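Local coordinates for SnoN,Epimerase SnoN (Streptomyces nogalater, PDB 5EP9), which acts as a non-heme iron, 2-oxoglutarate-dependent epimerase in the biosynthesis of the polyketide nogalamycin, at residues G171-P185 with F218-N230. Sequence-based numbering, arbitrary orientation. Where two conformers were deposited one is given.
Sequences GCMTFVPGSHLLPDP and FHHARTVHSAGAN. With FE (Fe (III) ion), chain F; AKG (2-oxoglutaric acid), chain E; ACT (acetate ion), chain G.
F175 and H225 stand side by side as a non-hydrogen-bonded antiparallel pair, side chains on the same face, one strand from each SnoN piece (14-202 and 203-305) of this engineered construct. The H225 side chain runs outward: its CB lies against T174 O and 3.7 Å from CD1 of the F175 ring. CG is wedged between backbone N and carbonyl carbon (chi1 57°), and the ring, turned at chi2, brings ND1 back to donate to T223 O, 2.9 Å away and in the imidazole plane. On the other side CD2 passes 3.3 Å from AKG O5, and the tip, NE2, binds the iron at 2.1 Å; the ring's rotation is thus held from both ends. M173 shares this face of the sheet, its bent chain bringing SD to 3.7 Å from AKG C3. T174 and S226 exchange two backbone bonds, and S226 OG turns away from the iron to an acetate ion. Past the strands, S179 OG accepts from V224 N (2.9 Å) and donates to V176 O (2.6 Å); an alanine here would probably leave V224 N without its mate and remove the side-chain link between turn and V224. Beyond it the H180 ring stands edge-to-face on H220, planes at 59°, and H180 NE2 is hydrogen-bonded to R41 O. H142 and D144 join H225 in the two-histidine, one-aspartate facial triad, consistent with the double-stranded beta-helix core of cupin-type 2-oxoglutarate enzymes.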
# COMPACT_ATOMS: atom_id res chain seq x y z
N GLY A 171 5.29 3.26 -15.03
CA GLY A 171 4.51 3.92 -13.97
C GLY A 171 4.97 3.68 -12.56
O GLY A 171 4.13 3.40 -11.67
N CYS A 172 6.25 3.62 -12.32
CA CYS A 172 6.74 3.42 -10.99
C CYS A 172 6.35 4.62 -10.17
O CYS A 172 5.90 5.66 -10.70
CB CYS A 172 8.26 3.16 -10.91
SG CYS A 172 9.26 4.63 -11.24
N MET A 173 6.60 4.51 -8.88
CA MET A 173 6.25 5.58 -7.91
C MET A 173 7.37 6.61 -7.71
O MET A 173 8.53 6.30 -7.88
CB MET A 173 5.81 5.00 -6.56
CG MET A 173 4.51 4.17 -6.73
SD MET A 173 3.40 4.21 -5.30
CE MET A 173 4.32 3.00 -4.47
N THR A 174 6.92 7.77 -7.26
CA THR A 174 7.77 8.87 -6.79
C THR A 174 7.34 9.24 -5.39
O THR A 174 6.15 9.30 -5.10
CB THR A 174 7.61 10.06 -7.73
OG1 THR A 174 8.09 9.65 -9.02
CG2 THR A 174 8.36 11.33 -7.26
N PHE A 175 8.32 9.49 -4.52
CA PHE A 175 8.08 9.83 -3.16
C PHE A 175 8.75 11.15 -2.82
O PHE A 175 9.76 11.53 -3.45
CB PHE A 175 8.69 8.77 -2.22
CG PHE A 175 8.19 7.38 -2.48
CD1 PHE A 175 7.07 6.90 -1.88
CD2 PHE A 175 8.88 6.56 -3.30
CE1 PHE A 175 6.61 5.56 -2.11
CE2 PHE A 175 8.45 5.26 -3.56
CZ PHE A 175 7.30 4.76 -2.94
N VAL A 176 8.19 11.90 -1.87
CA VAL A 176 8.87 13.20 -1.43
C VAL A 176 9.49 12.95 -0.09
O VAL A 176 8.77 12.84 0.91
CB VAL A 176 7.86 14.31 -1.31
CG1 VAL A 176 8.56 15.58 -0.89
CG2 VAL A 176 7.14 14.56 -2.61
N PRO A 177 10.81 12.79 -0.04
CA PRO A 177 11.39 12.30 1.20
C PRO A 177 11.21 13.32 2.28
O PRO A 177 11.36 14.55 2.00
CB PRO A 177 12.89 12.05 0.88
CG PRO A 177 13.07 12.50 -0.49
CD PRO A 177 11.74 12.62 -1.18
N GLY A 178 10.97 12.86 3.50
CA GLY A 178 10.74 13.80 4.62
C GLY A 178 9.35 14.39 4.69
O GLY A 178 9.02 15.06 5.65
N SER A 179 8.52 14.18 3.68
CA SER A 179 7.20 14.84 3.63
C SER A 179 6.25 14.30 4.71
O SER A 179 5.31 14.95 5.13
CB SER A 179 6.57 14.68 2.26
OG SER A 179 6.43 13.26 1.93
N HIS A 180 6.55 13.13 5.19
CA HIS A 180 5.81 12.51 6.32
C HIS A 180 6.00 13.21 7.65
O HIS A 180 5.28 12.94 8.57
CB HIS A 180 6.15 11.00 6.49
CG HIS A 180 7.55 10.71 6.91
ND1 HIS A 180 8.66 11.24 6.27
CD2 HIS A 180 8.02 9.97 7.93
CE1 HIS A 180 9.75 10.84 6.90
NE2 HIS A 180 9.39 10.04 7.90
N LEU A 181 7.04 14.05 7.74
CA LEU A 181 7.33 14.81 8.96
C LEU A 181 6.78 16.21 8.95
O LEU A 181 6.98 16.94 9.87
CB LEU A 181 8.85 14.92 9.14
CG LEU A 181 9.56 13.58 9.09
CD1 LEU A 181 11.07 13.85 9.10
CD2 LEU A 181 9.13 12.73 10.31
N LEU A 182 6.09 16.57 7.89
CA LEU A 182 5.52 17.89 7.74
C LEU A 182 4.24 17.94 8.58
O LEU A 182 3.63 16.92 8.81
CB LEU A 182 5.19 18.18 6.31
CG LEU A 182 6.39 18.29 5.36
CD1 LEU A 182 5.90 18.35 3.94
CD2 LEU A 182 7.31 19.51 5.62
N PRO A 183 3.82 19.17 9.05
CA PRO A 183 2.54 19.32 9.67
C PRO A 183 1.41 19.07 8.71
O PRO A 183 1.61 19.02 7.52
CB PRO A 183 2.51 20.81 10.11
CG PRO A 183 3.55 21.51 9.34
CD PRO A 183 4.46 20.46 8.74
N ASP A 184 0.20 18.93 9.24
CA ASP A 184 -1.02 18.76 8.40
C ASP A 184 -1.27 19.89 7.44
O ASP A 184 -1.06 21.03 7.78
CB ASP A 184 -2.29 18.63 9.22
CG ASP A 184 -2.33 17.36 10.04
OD1 ASP A 184 -1.49 16.46 9.84
OD2 ASP A 184 -3.26 17.27 10.87
N PRO A 185 -1.80 19.54 6.25
CA PRO A 185 -2.30 20.60 5.41
C PRO A 185 -3.46 21.17 6.17
O PRO A 185 -4.07 20.41 6.94
CB PRO A 185 -2.71 19.87 4.12
CG PRO A 185 -2.69 18.41 4.42
CD PRO A 185 -2.08 18.18 5.75
N PHE A 218 8.11 0.17 0.96
CA PHE A 218 7.26 0.54 2.06
C PHE A 218 7.18 2.04 2.12
O PHE A 218 8.20 2.73 1.98
CB PHE A 218 7.81 0.04 3.36
CG PHE A 218 7.79 -1.46 3.49
CD1 PHE A 218 8.86 -2.18 3.07
CD2 PHE A 218 6.67 -2.10 4.02
CE1 PHE A 218 8.87 -3.57 3.17
CE2 PHE A 218 6.68 -3.47 4.17
CZ PHE A 218 7.78 -4.22 3.75
N HIS A 219 5.97 2.57 2.27
CA HIS A 219 5.82 4.00 2.55
C HIS A 219 4.84 4.30 3.68
O HIS A 219 3.73 3.75 3.79
CB HIS A 219 5.54 4.81 1.28
CG HIS A 219 4.19 4.63 0.70
ND1 HIS A 219 3.91 3.63 -0.20
CD2 HIS A 219 3.06 5.36 0.83
CE1 HIS A 219 2.66 3.77 -0.62
NE2 HIS A 219 2.12 4.79 0.00
N HIS A 220 5.24 5.30 4.42
CA HIS A 220 4.45 5.88 5.52
C HIS A 220 3.19 6.57 5.01
O HIS A 220 3.14 7.14 3.95
CB HIS A 220 5.37 6.87 6.29
CG HIS A 220 4.85 7.37 7.61
ND1 HIS A 220 3.87 8.33 7.73
CD2 HIS A 220 5.26 7.09 8.87
CE1 HIS A 220 3.64 8.57 9.00
NE2 HIS A 220 4.51 7.88 9.71
N ALA A 221 2.17 6.53 5.82
CA ALA A 221 0.84 7.06 5.49
C ALA A 221 0.80 8.59 5.31
O ALA A 221 -0.18 9.11 4.78
CB ALA A 221 -0.13 6.68 6.61
N ARG A 222 1.80 9.27 5.83
CA ARG A 222 1.96 10.72 5.64
C ARG A 222 2.95 11.11 4.51
O ARG A 222 3.08 12.29 4.17
CB ARG A 222 2.29 11.45 6.95
CG ARG A 222 1.13 11.45 7.99
CD ARG A 222 1.18 12.40 9.18
NE ARG A 222 1.33 13.81 8.82
CZ ARG A 222 0.36 14.68 8.80
NH1 ARG A 222 -0.88 14.34 9.13
NH2 ARG A 222 0.66 15.92 8.45
N THR A 223 3.59 10.11 3.87
CA THR A 223 4.54 10.43 2.80
C THR A 223 3.80 10.76 1.51
O THR A 223 2.96 9.99 1.07
CB THR A 223 5.46 9.28 2.56
OG1 THR A 223 6.19 9.04 3.77
CG2 THR A 223 6.43 9.56 1.42
N VAL A 224 4.13 11.89 0.90
CA VAL A 224 3.55 12.26 -0.37
C VAL A 224 4.18 11.39 -1.46
O VAL A 224 5.39 11.22 -1.50
CB VAL A 224 3.79 13.76 -0.70
CG1 VAL A 224 3.29 14.09 -2.09
CG2 VAL A 224 3.09 14.64 0.30
N HIS A 225 3.33 10.83 -2.30
CA HIS A 225 3.73 9.94 -3.34
C HIS A 225 2.78 10.05 -4.51
O HIS A 225 1.66 10.50 -4.43
CB HIS A 225 3.84 8.49 -2.90
CG HIS A 225 2.58 7.91 -2.30
ND1 HIS A 225 2.12 8.31 -1.09
CD2 HIS A 225 1.65 7.06 -2.78
CE1 HIS A 225 0.96 7.74 -0.85
NE2 HIS A 225 0.69 6.91 -1.83
N SER A 226 3.33 9.68 -5.65
CA SER A 226 2.60 9.67 -6.90
C SER A 226 3.12 8.54 -7.77
O SER A 226 4.04 7.83 -7.39
CB SER A 226 2.85 11.03 -7.63
OG SER A 226 4.16 11.11 -8.09
N ALA A 227 2.63 8.44 -8.99
CA ALA A 227 3.12 7.46 -9.91
C ALA A 227 2.89 7.90 -11.31
O ALA A 227 1.89 8.61 -11.61
CB ALA A 227 2.43 6.06 -9.69
N GLY A 228 3.77 7.45 -12.18
CA GLY A 228 3.65 7.83 -13.62
C GLY A 228 2.53 7.07 -14.29
O GLY A 228 1.96 6.10 -13.76
N ALA A 229 2.20 7.53 -15.49
CA ALA A 229 1.36 6.77 -16.41
C ALA A 229 2.15 5.55 -16.83
O ALA A 229 3.39 5.56 -16.86
CB ALA A 229 0.98 7.62 -17.64
N ASN A 230 1.47 4.49 -17.18
CA ASN A 230 2.14 3.45 -17.93
C ASN A 230 2.14 3.82 -19.41
O ASN A 230 1.09 3.78 -20.05
CB ASN A 230 1.46 2.08 -17.72
CG ASN A 230 2.19 0.94 -18.40
OD1 ASN A 230 3.23 1.11 -19.09
ND2 ASN A 230 1.65 -0.27 -18.18
FE FE F . -1.27 6.12 -2.03
C1 AKG E . -0.41 3.62 -2.60
O1 AKG E . -0.65 4.21 -1.51
O2 AKG E . 0.04 2.44 -2.64
C2 AKG E . -0.59 4.34 -3.88
O5 AKG E . -1.01 5.51 -3.86
C3 AKG E . -0.26 3.57 -5.18
C4 AKG E . -0.28 4.38 -6.47
C5 AKG E . 0.01 3.62 -7.74
O3 AKG E . 0.32 2.41 -7.67
O4 AKG E . -0.12 4.19 -8.87
C ACT G . 5.77 13.84 -7.22
O ACT G . 5.05 13.47 -8.15
OXT ACT G . 6.77 14.55 -7.45
CH3 ACT G . 5.42 13.38 -5.84
O HOH W 1 -3.16 5.30 -2.36